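Local coordinates for 1-carboxybiuret hydrolase subunit AtzE (Pseudomonas sp., PDB 6C62), which hydrolyses 1-carboxybiuret to urea-1,3-dicarboxylate and ammonia, a step of bacterial atrazine degradation, at residues I35-C40 with A160-L165; C40-R45 with F77-V82; P70-N75 with G116-D121; T83-S88 with T132-T137; A99-V104 with R197-F202. All coordinates share one frame; numbering follows the deposited sequence.

Contact 1 (I35-C40 with A160-L165); sequences INAFTC and AGQVPL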
# COMPACT_ATOMS: atom_id res chain seq x y z
N ILE A 35 -34.74 19.18 -11.55
CA ILE A 35 -33.58 19.00 -10.64
C ILE A 35 -32.62 17.97 -11.24
O ILE A 35 -31.40 18.13 -11.16
CB ILE A 35 -34.03 18.60 -9.25
CG1 ILE A 35 -34.97 19.68 -8.62
CG2 ILE A 35 -32.83 18.32 -8.33
CD1 ILE A 35 -34.42 21.06 -8.68
N ASN A 36 -33.17 16.91 -11.84
CA ASN A 36 -32.41 15.83 -12.46
C ASN A 36 -31.42 15.17 -11.45
O ASN A 36 -30.27 14.97 -11.74
CB ASN A 36 -31.67 16.33 -13.71
CG ASN A 36 -31.10 15.20 -14.54
OD1 ASN A 36 -31.80 14.25 -14.82
ND2 ASN A 36 -29.85 15.34 -15.02
N ALA A 37 -31.92 14.87 -10.26
CA ALA A 37 -31.16 14.14 -9.24
C ALA A 37 -31.22 12.65 -9.45
O ALA A 37 -30.24 11.98 -9.13
CB ALA A 37 -31.65 14.49 -7.86
N PHE A 38 -32.31 12.09 -9.98
CA PHE A 38 -32.45 10.65 -10.13
C PHE A 38 -32.07 10.10 -11.50
O PHE A 38 -32.44 10.67 -12.50
CB PHE A 38 -33.89 10.19 -9.84
CG PHE A 38 -34.21 10.08 -8.39
CD1 PHE A 38 -34.45 11.20 -7.63
CD2 PHE A 38 -34.26 8.83 -7.79
CE1 PHE A 38 -34.76 11.12 -6.28
CE2 PHE A 38 -34.56 8.71 -6.45
CZ PHE A 38 -34.81 9.87 -5.67
N THR A 39 -31.36 8.99 -11.57
CA THR A 39 -31.14 8.29 -12.82
C THR A 39 -31.94 7.03 -12.91
O THR A 39 -31.98 6.42 -14.01
CB THR A 39 -29.65 7.90 -13.02
OG1 THR A 39 -29.12 7.18 -11.88
CG2 THR A 39 -28.82 9.16 -13.24
N CYS A 40 -32.49 6.55 -11.79
CA CYS A 40 -33.32 5.38 -11.82
C CYS A 40 -34.26 5.34 -10.64
O CYS A 40 -33.88 5.73 -9.55
CB CYS A 40 -32.41 4.20 -11.99
SG CYS A 40 -32.21 3.18 -10.62
N ALA A 160 -34.27 19.35 -2.39
CA ALA A 160 -35.55 19.44 -3.10
C ALA A 160 -36.69 18.78 -2.33
O ALA A 160 -37.80 18.77 -2.86
CB ALA A 160 -35.42 18.77 -4.46
N GLY A 161 -36.46 18.20 -1.15
CA GLY A 161 -37.49 17.49 -0.41
C GLY A 161 -37.92 16.14 -1.00
O GLY A 161 -38.97 15.63 -0.63
N GLN A 162 -37.13 15.54 -1.90
CA GLN A 162 -37.52 14.25 -2.53
C GLN A 162 -37.31 13.09 -1.54
O GLN A 162 -38.16 12.21 -1.46
CB GLN A 162 -36.75 13.98 -3.82
CG GLN A 162 -37.04 15.01 -4.95
CD GLN A 162 -36.01 14.99 -6.07
OE1 GLN A 162 -34.99 14.32 -5.95
NE2 GLN A 162 -36.27 15.70 -7.17
N VAL A 163 -36.17 13.06 -0.86
CA VAL A 163 -35.91 12.11 0.20
C VAL A 163 -35.23 12.80 1.36
O VAL A 163 -34.59 13.81 1.18
CB VAL A 163 -35.03 10.90 -0.27
CG1 VAL A 163 -35.79 10.07 -1.27
CG2 VAL A 163 -33.74 11.35 -0.91
N PRO A 164 -35.39 12.26 2.57
CA PRO A 164 -34.76 12.79 3.76
C PRO A 164 -33.28 12.31 3.99
O PRO A 164 -32.60 12.91 4.79
CB PRO A 164 -35.65 12.28 4.89
CG PRO A 164 -36.17 10.96 4.40
CD PRO A 164 -36.39 11.20 2.91
N LEU A 165 -32.85 11.25 3.30
CA LEU A 165 -31.56 10.58 3.49
C LEU A 165 -31.07 10.15 2.13
O LEU A 165 -31.86 9.66 1.30
CB LEU A 165 -31.76 9.35 4.36
CG LEU A 165 -30.59 8.35 4.50
CD1 LEU A 165 -29.40 8.97 5.22
CD2 LEU A 165 -31.06 7.14 5.31

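Contact 2 (C40-R45 with F77-V82); sequences CRTVER and FDIEGV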
# COMPACT_ATOMS: atom_id res chain seq x y z
N CYS A 40 -32.49 6.55 -11.79
CA CYS A 40 -33.32 5.38 -11.82
C CYS A 40 -34.26 5.34 -10.64
O CYS A 40 -33.88 5.73 -9.55
CB CYS A 40 -32.41 4.20 -11.99
SG CYS A 40 -32.21 3.18 -10.62
N ARG A 41 -35.50 5.01 -10.87
CA ARG A 41 -36.51 5.00 -9.80
C ARG A 41 -36.94 3.55 -9.56
O ARG A 41 -37.47 2.91 -10.47
CB ARG A 41 -37.71 5.85 -10.15
CG ARG A 41 -37.33 7.28 -10.41
CD ARG A 41 -38.56 8.11 -10.80
NE ARG A 41 -38.18 9.27 -11.61
CZ ARG A 41 -39.02 10.21 -12.07
NH1 ARG A 41 -40.33 10.16 -11.83
NH2 ARG A 41 -38.52 11.20 -12.81
N THR A 42 -36.68 3.03 -8.36
CA THR A 42 -36.97 1.64 -8.01
C THR A 42 -38.37 1.49 -7.42
O THR A 42 -38.55 1.21 -6.23
CB THR A 42 -35.89 1.05 -7.08
OG1 THR A 42 -35.71 1.90 -5.93
CG2 THR A 42 -34.57 0.98 -7.85
N VAL A 43 -39.36 1.70 -8.25
CA VAL A 43 -40.75 1.96 -7.77
C VAL A 43 -41.37 0.73 -7.17
O VAL A 43 -41.95 0.76 -6.07
CB VAL A 43 -41.61 2.53 -8.93
CG1 VAL A 43 -43.07 2.66 -8.54
CG2 VAL A 43 -41.10 3.89 -9.30
N GLU A 44 -41.27 -0.37 -7.88
CA GLU A 44 -41.78 -1.64 -7.44
C GLU A 44 -41.10 -2.11 -6.13
O GLU A 44 -41.77 -2.56 -5.20
CB GLU A 44 -41.59 -2.69 -8.56
CG GLU A 44 -42.29 -4.01 -8.27
CD GLU A 44 -42.10 -5.11 -9.34
OE1 GLU A 44 -41.80 -4.77 -10.49
OE2 GLU A 44 -42.24 -6.31 -9.01
N ARG A 45 -39.79 -2.00 -6.06
CA ARG A 45 -39.07 -2.30 -4.84
C ARG A 45 -39.49 -1.40 -3.68
O ARG A 45 -39.68 -1.88 -2.57
CB ARG A 45 -37.58 -2.20 -5.06
CG ARG A 45 -36.79 -2.54 -3.83
CD ARG A 45 -35.34 -2.27 -4.07
NE ARG A 45 -34.58 -2.35 -2.83
CZ ARG A 45 -33.37 -2.82 -2.70
NH1 ARG A 45 -32.68 -3.26 -3.74
NH2 ARG A 45 -32.85 -2.82 -1.48
N PHE A 77 -23.50 2.88 -6.24
CA PHE A 77 -23.89 1.83 -5.34
C PHE A 77 -24.66 0.77 -6.12
O PHE A 77 -25.59 1.10 -6.89
CB PHE A 77 -24.78 2.27 -4.17
CG PHE A 77 -24.09 3.05 -3.09
CD1 PHE A 77 -23.84 4.40 -3.22
CD2 PHE A 77 -23.65 2.42 -1.93
CE1 PHE A 77 -23.19 5.14 -2.20
CE2 PHE A 77 -23.02 3.11 -0.93
CZ PHE A 77 -22.77 4.49 -1.05
N ASP A 78 -24.28 -0.49 -5.90
CA ASP A 78 -24.99 -1.65 -6.51
C ASP A 78 -26.37 -1.74 -5.88
O ASP A 78 -26.50 -1.70 -4.64
CB ASP A 78 -24.28 -2.99 -6.20
CG ASP A 78 -23.01 -3.24 -7.05
OD1 ASP A 78 -22.71 -2.49 -8.02
OD2 ASP A 78 -22.27 -4.22 -6.72
N ILE A 79 -27.36 -1.85 -6.74
CA ILE A 79 -28.76 -2.07 -6.39
C ILE A 79 -29.12 -3.37 -7.12
O ILE A 79 -28.95 -3.49 -8.34
CB ILE A 79 -29.68 -0.93 -6.84
CG1 ILE A 79 -29.31 0.38 -6.18
CG2 ILE A 79 -31.12 -1.30 -6.51
CD1 ILE A 79 -30.04 1.58 -6.74
N GLU A 80 -29.56 -4.37 -6.36
CA GLU A 80 -29.87 -5.66 -6.94
C GLU A 80 -30.81 -5.54 -8.14
O GLU A 80 -31.81 -4.85 -8.04
CB GLU A 80 -30.53 -6.59 -5.90
CG GLU A 80 -30.83 -7.97 -6.47
CD GLU A 80 -31.31 -8.96 -5.41
OE1 GLU A 80 -31.38 -8.59 -4.21
OE2 GLU A 80 -31.61 -10.11 -5.82
N GLY A 81 -30.45 -6.19 -9.25
CA GLY A 81 -31.24 -6.16 -10.45
C GLY A 81 -31.07 -4.97 -11.34
O GLY A 81 -31.71 -4.89 -12.37
N VAL A 82 -30.20 -4.03 -10.96
CA VAL A 82 -30.01 -2.80 -11.72
C VAL A 82 -28.52 -2.75 -12.09
O VAL A 82 -27.66 -3.12 -11.26
CB VAL A 82 -30.37 -1.57 -10.87
CG1 VAL A 82 -29.99 -0.28 -11.58
CG2 VAL A 82 -31.85 -1.63 -10.43
O HOH W 1 -33.60 -3.83 -6.50

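Contact 3 (P70-N75 with G116-D121); sequences PYAVKN and GGLNMD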
# COMPACT_ATOMS: atom_id res chain seq x y z
N PRO A 70 -37.82 6.86 3.53
CA PRO A 70 -37.28 6.80 2.17
C PRO A 70 -35.86 7.29 2.01
O PRO A 70 -35.42 8.22 2.73
CB PRO A 70 -38.20 7.74 1.40
CG PRO A 70 -39.40 7.91 2.25
CD PRO A 70 -38.90 7.84 3.64
N TYR A 71 -35.13 6.69 1.07
CA TYR A 71 -33.74 7.09 0.78
C TYR A 71 -33.42 6.74 -0.67
O TYR A 71 -34.20 6.01 -1.35
CB TYR A 71 -32.74 6.46 1.74
CG TYR A 71 -32.46 5.02 1.52
CD1 TYR A 71 -33.40 4.04 1.88
CD2 TYR A 71 -31.25 4.58 0.96
CE1 TYR A 71 -33.13 2.72 1.72
CE2 TYR A 71 -30.98 3.22 0.80
CZ TYR A 71 -31.89 2.30 1.19
OH TYR A 71 -31.69 0.91 0.98
N ALA A 72 -32.39 7.39 -1.16
CA ALA A 72 -31.84 7.06 -2.47
C ALA A 72 -30.33 7.05 -2.41
O ALA A 72 -29.72 7.60 -1.46
CB ALA A 72 -32.36 8.02 -3.51
N VAL A 73 -29.70 6.44 -3.42
CA VAL A 73 -28.21 6.27 -3.37
C VAL A 73 -27.53 6.73 -4.65
O VAL A 73 -28.05 6.55 -5.76
CB VAL A 73 -27.85 4.78 -3.08
CG1 VAL A 73 -28.51 4.37 -1.75
CG2 VAL A 73 -28.29 3.85 -4.19
N LYS A 74 -26.35 7.33 -4.51
CA LYS A 74 -25.50 7.63 -5.65
C LYS A 74 -25.34 6.39 -6.52
O LYS A 74 -25.21 5.26 -6.00
CB LYS A 74 -24.17 8.11 -5.10
CG LYS A 74 -23.21 8.68 -6.13
CD LYS A 74 -21.97 9.16 -5.38
CE LYS A 74 -21.04 9.91 -6.31
NZ LYS A 74 -19.91 10.47 -5.52
N ASN A 75 -25.41 6.56 -7.85
CA ASN A 75 -25.51 5.42 -8.74
C ASN A 75 -24.20 4.65 -8.95
O ASN A 75 -24.14 3.79 -9.80
CB ASN A 75 -26.25 5.78 -10.02
CG ASN A 75 -25.45 6.61 -11.02
OD1 ASN A 75 -24.23 6.66 -11.00
ND2 ASN A 75 -26.17 7.31 -11.89
N GLY A 116 -34.30 4.85 -5.27
CA GLY A 116 -33.55 4.61 -6.49
C GLY A 116 -32.14 5.16 -6.50
O GLY A 116 -31.52 5.32 -5.42
N GLY A 117 -31.64 5.37 -7.71
CA GLY A 117 -30.22 5.71 -7.96
C GLY A 117 -30.11 7.17 -8.40
O GLY A 117 -30.99 7.67 -9.11
N LEU A 118 -29.04 7.82 -7.98
CA LEU A 118 -28.84 9.26 -8.15
C LEU A 118 -27.65 9.63 -9.03
O LEU A 118 -26.60 8.98 -9.03
CB LEU A 118 -28.65 9.92 -6.77
CG LEU A 118 -29.76 9.66 -5.78
CD1 LEU A 118 -29.35 10.21 -4.44
CD2 LEU A 118 -31.08 10.29 -6.23
N ASN A 119 -27.82 10.75 -9.73
CA ASN A 119 -26.84 11.27 -10.70
C ASN A 119 -25.52 11.65 -9.99
O ASN A 119 -25.51 12.02 -8.80
CB ASN A 119 -27.43 12.49 -11.42
CG ASN A 119 -26.71 12.85 -12.72
OD1 ASN A 119 -26.11 12.01 -13.40
ND2 ASN A 119 -26.80 14.18 -13.09
N MET A 120 -24.41 11.55 -10.74
CA MET A 120 -23.08 11.81 -10.26
C MET A 120 -22.18 12.19 -11.41
O MET A 120 -22.46 11.89 -12.56
CB MET A 120 -22.53 10.60 -9.50
CG MET A 120 -22.52 9.29 -10.32
SD MET A 120 -21.63 7.92 -9.54
CE MET A 120 -19.90 8.30 -9.79
N ASP A 121 -21.05 12.84 -11.11
CA ASP A 121 -20.02 13.02 -12.14
C ASP A 121 -19.51 11.65 -12.53
O ASP A 121 -19.36 10.76 -11.67
CB ASP A 121 -18.83 13.84 -11.68
CG ASP A 121 -19.16 15.34 -11.55
OD1 ASP A 121 -19.39 16.05 -12.59
OD2 ASP A 121 -19.22 15.81 -10.40
O HOH W 2 -25.26 9.52 -13.71

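Contact 4 (T83-S88 with T132-T137); sequences TTLAGS and THYGPT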
# COMPACT_ATOMS: atom_id res chain seq x y z
N THR A 83 -28.23 -2.34 -13.32
CA THR A 83 -26.85 -2.13 -13.75
C THR A 83 -26.25 -0.88 -13.12
O THR A 83 -26.82 0.24 -13.20
CB THR A 83 -26.79 -2.06 -15.33
OG1 THR A 83 -26.96 -3.38 -15.84
CG2 THR A 83 -25.39 -1.69 -15.78
N THR A 84 -25.12 -1.05 -12.46
CA THR A 84 -24.47 0.07 -11.75
C THR A 84 -23.77 1.01 -12.74
O THR A 84 -22.74 0.63 -13.35
CB THR A 84 -23.45 -0.46 -10.73
OG1 THR A 84 -24.11 -1.39 -9.87
CG2 THR A 84 -22.83 0.70 -9.90
N LEU A 85 -24.30 2.22 -12.88
CA LEU A 85 -23.77 3.15 -13.92
C LEU A 85 -22.51 3.91 -13.52
O LEU A 85 -21.69 4.19 -14.38
CB LEU A 85 -24.85 4.15 -14.32
CG LEU A 85 -26.12 3.58 -14.97
CD1 LEU A 85 -27.09 4.74 -15.18
CD2 LEU A 85 -25.74 2.84 -16.27
N ALA A 86 -22.40 4.30 -12.24
CA ALA A 86 -21.33 5.18 -11.78
C ALA A 86 -21.15 6.41 -12.71
O ALA A 86 -20.04 6.79 -13.06
CB ALA A 86 -20.03 4.41 -11.65
N GLY A 87 -22.29 6.99 -13.10
CA GLY A 87 -22.35 8.18 -13.94
C GLY A 87 -21.85 8.06 -15.38
O GLY A 87 -21.67 9.08 -16.04
N SER A 88 -21.64 6.81 -15.85
CA SER A 88 -21.00 6.55 -17.08
C SER A 88 -21.98 6.00 -18.09
O SER A 88 -23.05 5.47 -17.73
CB SER A 88 -19.86 5.56 -16.91
OG SER A 88 -20.38 4.21 -16.78
N THR A 132 -22.15 15.06 -18.83
CA THR A 132 -22.49 15.20 -20.26
C THR A 132 -23.53 14.15 -20.75
O THR A 132 -24.37 14.46 -21.57
CB THR A 132 -21.21 15.16 -21.14
OG1 THR A 132 -20.34 16.20 -20.75
CG2 THR A 132 -21.47 15.30 -22.66
N HIS A 133 -23.51 12.93 -20.24
CA HIS A 133 -24.34 11.88 -20.75
C HIS A 133 -25.77 12.03 -20.17
O HIS A 133 -26.74 11.90 -20.91
CB HIS A 133 -23.84 10.50 -20.37
CG HIS A 133 -22.36 10.30 -20.50
ND1 HIS A 133 -21.68 10.50 -21.68
CD2 HIS A 133 -21.44 9.88 -19.60
CE1 HIS A 133 -20.40 10.23 -21.50
NE2 HIS A 133 -20.23 9.85 -20.24
N TYR A 134 -25.87 12.27 -18.85
CA TYR A 134 -27.13 12.28 -18.15
C TYR A 134 -27.71 13.67 -17.88
O TYR A 134 -28.81 13.77 -17.36
CB TYR A 134 -26.99 11.48 -16.82
CG TYR A 134 -26.67 10.07 -17.11
CD1 TYR A 134 -27.61 9.22 -17.63
CD2 TYR A 134 -25.38 9.60 -16.98
CE1 TYR A 134 -27.28 7.88 -17.93
CE2 TYR A 134 -25.06 8.32 -17.30
CZ TYR A 134 -26.01 7.47 -17.80
OH TYR A 134 -25.64 6.20 -18.15
N GLY A 135 -26.96 14.70 -18.19
CA GLY A 135 -27.31 16.06 -17.89
C GLY A 135 -26.89 16.50 -16.50
O GLY A 135 -26.63 15.65 -15.61
N PRO A 136 -26.77 17.83 -16.29
CA PRO A 136 -26.39 18.32 -14.97
C PRO A 136 -27.48 18.09 -13.96
O PRO A 136 -28.70 18.10 -14.32
CB PRO A 136 -26.22 19.83 -15.16
CG PRO A 136 -27.18 20.14 -16.25
CD PRO A 136 -27.13 18.96 -17.20
N THR A 137 -27.10 17.90 -12.70
CA THR A 137 -28.06 18.05 -11.58
C THR A 137 -28.10 19.52 -11.19
O THR A 137 -27.07 20.16 -11.10
CB THR A 137 -27.65 17.17 -10.41
OG1 THR A 137 -27.79 15.80 -10.79
CG2 THR A 137 -28.54 17.42 -9.20

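Contact 5 (A99-V104 with R197-F202); sequences ADAVLV and RGTYPF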
# COMPACT_ATOMS: atom_id res chain seq x y z
N ALA A 99 -26.43 -8.38 -6.16
CA ALA A 99 -26.79 -8.09 -4.77
C ALA A 99 -26.68 -6.59 -4.55
O ALA A 99 -25.97 -5.94 -5.26
CB ALA A 99 -25.82 -8.84 -3.83
N ASP A 100 -27.40 -6.08 -3.56
CA ASP A 100 -27.23 -4.71 -3.06
C ASP A 100 -25.84 -4.52 -2.46
O ASP A 100 -25.27 -5.47 -1.89
CB ASP A 100 -28.22 -4.47 -1.90
CG ASP A 100 -29.69 -4.39 -2.36
OD1 ASP A 100 -29.98 -4.00 -3.55
OD2 ASP A 100 -30.56 -4.64 -1.49
N ALA A 101 -25.32 -3.31 -2.57
CA ALA A 101 -24.15 -2.91 -1.78
C ALA A 101 -24.41 -3.21 -0.33
O ALA A 101 -25.53 -3.10 0.15
CB ALA A 101 -23.96 -1.41 -1.91
N VAL A 102 -23.36 -3.54 0.38
CA VAL A 102 -23.51 -3.78 1.82
C VAL A 102 -24.20 -2.64 2.57
O VAL A 102 -25.03 -2.89 3.42
CB VAL A 102 -22.11 -4.12 2.45
CG1 VAL A 102 -22.16 -4.15 3.94
CG2 VAL A 102 -21.65 -5.48 1.90
N LEU A 103 -23.86 -1.37 2.28
CA LEU A 103 -24.53 -0.31 2.98
C LEU A 103 -26.05 -0.21 2.71
O LEU A 103 -26.85 0.12 3.64
CB LEU A 103 -23.88 1.05 2.71
CG LEU A 103 -22.41 1.16 3.05
CD1 LEU A 103 -21.99 2.59 2.95
CD2 LEU A 103 -22.14 0.61 4.45
N VAL A 104 -26.44 -0.52 1.47
CA VAL A 104 -27.85 -0.63 1.10
C VAL A 104 -28.52 -1.76 1.87
O VAL A 104 -29.63 -1.55 2.42
CB VAL A 104 -28.02 -0.78 -0.42
CG1 VAL A 104 -29.48 -1.08 -0.78
CG2 VAL A 104 -27.47 0.44 -1.15
N ARG A 197 -17.97 -2.53 0.06
CA ARG A 197 -18.32 -3.68 -0.76
C ARG A 197 -19.66 -3.50 -1.52
O ARG A 197 -20.67 -3.05 -0.98
CB ARG A 197 -18.36 -4.93 0.14
CG ARG A 197 -18.69 -6.20 -0.66
CD ARG A 197 -18.24 -7.45 0.03
NE ARG A 197 -18.84 -7.63 1.37
CZ ARG A 197 -19.88 -8.42 1.64
NH1 ARG A 197 -20.48 -9.08 0.68
NH2 ARG A 197 -20.30 -8.60 2.91
N GLY A 198 -19.60 -3.85 -2.81
CA GLY A 198 -20.71 -3.65 -3.74
C GLY A 198 -20.82 -2.21 -4.26
O GLY A 198 -21.91 -1.79 -4.58
N THR A 199 -19.73 -1.44 -4.26
CA THR A 199 -19.72 -0.12 -4.85
C THR A 199 -18.66 -0.02 -5.95
O THR A 199 -17.64 -0.74 -5.96
CB THR A 199 -19.53 1.02 -3.84
OG1 THR A 199 -18.20 0.98 -3.29
CG2 THR A 199 -20.58 0.91 -2.72
N TYR A 200 -18.92 0.85 -6.92
CA TYR A 200 -17.96 1.06 -8.02
C TYR A 200 -16.86 2.04 -7.52
O TYR A 200 -17.16 3.18 -7.13
CB TYR A 200 -18.70 1.57 -9.27
CG TYR A 200 -17.83 1.45 -10.50
CD1 TYR A 200 -16.84 2.37 -10.76
CD2 TYR A 200 -17.94 0.37 -11.34
CE1 TYR A 200 -16.00 2.22 -11.85
CE2 TYR A 200 -17.10 0.18 -12.44
CZ TYR A 200 -16.14 1.11 -12.71
OH TYR A 200 -15.31 0.97 -13.84
N PRO A 201 -15.61 1.61 -7.53
CA PRO A 201 -14.56 2.43 -6.94
C PRO A 201 -13.97 3.52 -7.84
O PRO A 201 -14.26 3.62 -9.06
CB PRO A 201 -13.48 1.41 -6.62
CG PRO A 201 -13.61 0.42 -7.69
CD PRO A 201 -15.08 0.36 -8.05
N PHE A 202 -13.23 4.40 -7.19
CA PHE A 202 -12.56 5.52 -7.89
C PHE A 202 -11.09 5.43 -7.49
O PHE A 202 -10.24 5.11 -8.33
CB PHE A 202 -13.27 6.83 -7.53
CG PHE A 202 -12.60 8.09 -8.00
CD1 PHE A 202 -11.92 8.14 -9.26
CD2 PHE A 202 -12.66 9.24 -7.23
CE1 PHE A 202 -11.31 9.30 -9.70
CE2 PHE A 202 -12.04 10.45 -7.67
CZ PHE A 202 -11.37 10.46 -8.90
O HOH W 3 -21.25 -1.03 0.78

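Contact 1 (I35-C40 with A160-L165)
Gln162 and Phe38 run antiparallel alongside each other, the amide brought up to the edge of the phenyl ring rather than laid over it. Ring and amide planes stand 54° apart. The touching atom is the carbonyl oxygen: Gln162 OE1 lies at the ring edge, close to its plane, 3.2 Å from Phe38 CE1 and 3.6 Å from Phe38 CD1, an orientation that lets the slightly positive C-H rim face the oxygen. In Gln162, CG sits anti to the carbonyl carbon (chi1 -64°) and the rest of the chain runs out extended, which carries the amide across to the other segment. The same oxygen, Gln162 OE1, lies 3.9 Å from Ala37 CB. The segment 160-165 leaves helix 152-159 through a Schellman motif at Gly161 and leads into strand 165-170, while 35-40 leaves helix 17-35 and enters strand 38-41, an outermost strand, within this chain, of the large mixed sheet of this amidase-family fold; the contact therefore joins two helix-to-strand connections. The other half of the amide, NE2, turns to the end of helix 17-35, donating to Thr31 OG1 and Asp32 OD1. OE1, buried here, has no hydrogen-bonding partner in the model, and the C-H edge of Phe38 is its close neighbour. Beyond the amide, Ile35 CG1 packs 4.3 Å from Ala160 CB.

Contact 2 (C40-R45 with F77-V82)
Ile79 meets both Arg45 and Thr42 from a type II beta turn, Ile79 to Val82, that faces the place where strand 38-41 gives way to helix 43-58. The turn belongs to the connection between strand 70-74 and helix 102-109, so the contact fastens that connection at the edge of the amidase sheet. Ile79 is the buried member. Its CG2, anti to the backbone N because chi1 is -62°, reaches over to the first segment and lies 3.7 Å from Arg45 NH1, with the two side chains crossing at a slant. The same methyl approaches the methyl of Thr42, at 4.3 Å between Ile79 CG2 and Thr42 CG2; the hydroxyl of Thr42 is turned to Leu114 O instead.

At Glu80 it is the backbone that matters. Its carbonyl takes a bond from a water, 2.6 Å from Glu80 O, and that water in turn accepts from Arg45 NH1, lying in the plane of the guanidinium at its edge. The carboxylate of Glu80 stays apart from the arginine, which has Asp100 and Glu49 as its salt-bridge partners; Asp100 also accepts from Glu80 N, and so ties arginine and turn together through one carboxylate. Gly81, with positive phi (82°), takes the turn position that suits glycine, and Val82 N closes the turn on Ile79 O at 3.0 Å. Past it, the side chain of Val82 points to the strand, where its CG1 rests 4.2 Å from Cys40 SG.

Contact 3 (P70-N75 with G116-D121)
With chi1 at 75°, Asn75 CG stands between its own backbone N and carbonyl carbon, and Met120 CG takes the same kind of position (chi1 57°); these torsions turn Asn75 OD1 and the Met120 thioether toward one another, OD1 lying 3.2 Å from SD. Lys74, extended throughout, crosses Met120 at about a right angle, its CE 3.6 Å from Met120 CB. Behind them the backbones pair in parallel: Val73 N reaches Gly116 O at 2.9 Å on a nearly straight bond (167°), Leu118 N bonds to Val73 O, and Asn75 N meets Leu118 O on a lone pair, in the carbonyl plane. Leu118 packs on the methyl of Ala72. Asn75 OD1 accepts from Gly87 N, while ND2 donates to Thr39 OG1 and to a water shared with Asn119 OD1; an alanine here would probably leave Gly87 N without its acceptor and Met120 free to shift against Lys74. Lys74 NZ is bonded to Ser150, Ser151 and Ser169. Helix 102-109 connects these neighbouring parallel strands in a beta-alpha-beta crossover, and Lys74, with Ser150 and Ser174, probably forms the Ser-Ser-Lys triad of the amidase family.

Contact 4 (T83-S88 with T132-T137)
Tyr134 and His133 meet a type I' beta turn, Leu85 to Ser88, in the long connection between strand 70-74 and helix 102-109. The two aromatic residues come from the short link between strands 130-131 and 135-139, the pair of a small antiparallel hairpin, so the contact ties two loops of the amidase fold together.

Tyr134 does most of the work. Its hydroxyl donates to Ser88 O at 2.7 Å, approaching from above the carbonyl plane, 43° out of it, rather than along a lone pair. The ring lies edge-on to the turn: Ser88 O and Gly87 O both sit near the ring plane at its rim, and Gly87 O, which accepts a hydrogen bond from Asn131 ND2, is 3.7 Å from Tyr134 CE2. Leu85 comes up to the same end of the tyrosine, CD1 3.9 Å from Tyr134 CZ, and adds an apolar contact beside the polar one.

Within the turn, Leu85 O is gripped twice, by Ser88 N and by Ser88 OG, the hydroxyl coming in nearly straight on the carbonyl at 2.7 Å from OG to O. This double hold probably helps to fix the Ser88 backbone that presents its carbonyl to the tyrosine. Gly87, with positive phi (66°), fits the turn.

His133 touches with one carbon. NE2 is turned to Glu122, while the imidazole edge meets the turn where Gly87 O lies in the ring plane, 3.7 Å from His133 CD2.

Contact 5 (A99-V104 with R197-F202)
Val102 N donates to Arg197 O at 3.1 Å (159° at the hydrogen), coming in tilted from the carbonyl plane. The same oxygen takes a second bond from a water, 2.7 Å from Arg197 O, that also accepts from Leu103 N, so two N-H groups of the first turn of helix 102-109 are served by one carbonyl, directly and through water.

The packing is led by Val102 CG2, a methyl set over the centre of one face of the Arg197 guanidinium, 3.4 Å from Arg197 CZ. Arg197 gets there by leaving the backbone extended and then bending at chi3 (59°), which folds the flat group back across the valine. Next to it, Ala101 CB lies 3.4 Å from Gly198 O. Gly198 has positive phi, and a side chain there would run into Ala101.

The charge is met outside the two segments, where Arg197 NE forms a salt bridge with Asp230. A serine in place of Arg197 would probably leave Asp230 without this salt bridge and uncover the Val102 methyl. Backbone polarity thus holds the loop 197-202 to the start of the helix, with the guanidinium doubling as a flat lid over an aliphatic side chain.

Overall arrangement
Contact 3 is the core: all its touching residues are buried, backbone bonds pair two strands, and it holds Lys74. Contact 1 is buried too but lacks such bonds, relying on side-chain packing beside the same sheet, whose strand 38-41 it shares with contact 2. Contact 2 lies at the surface and combines apolar methyl contacts with a water bridge; Asp100 joins contacts 2 and 5 by a salt bridge to Arg45. Contacts 4 and 5, partly buried, use backbone carbonyls as acceptors, the donor being a tyrosine hydroxyl in contact 4 and a helix-start N-H in contact 5. Asn119 ND2, bonded to Gly135 O, ties contact 3 to contact 4; helix 102-109 links contacts 5 and 3.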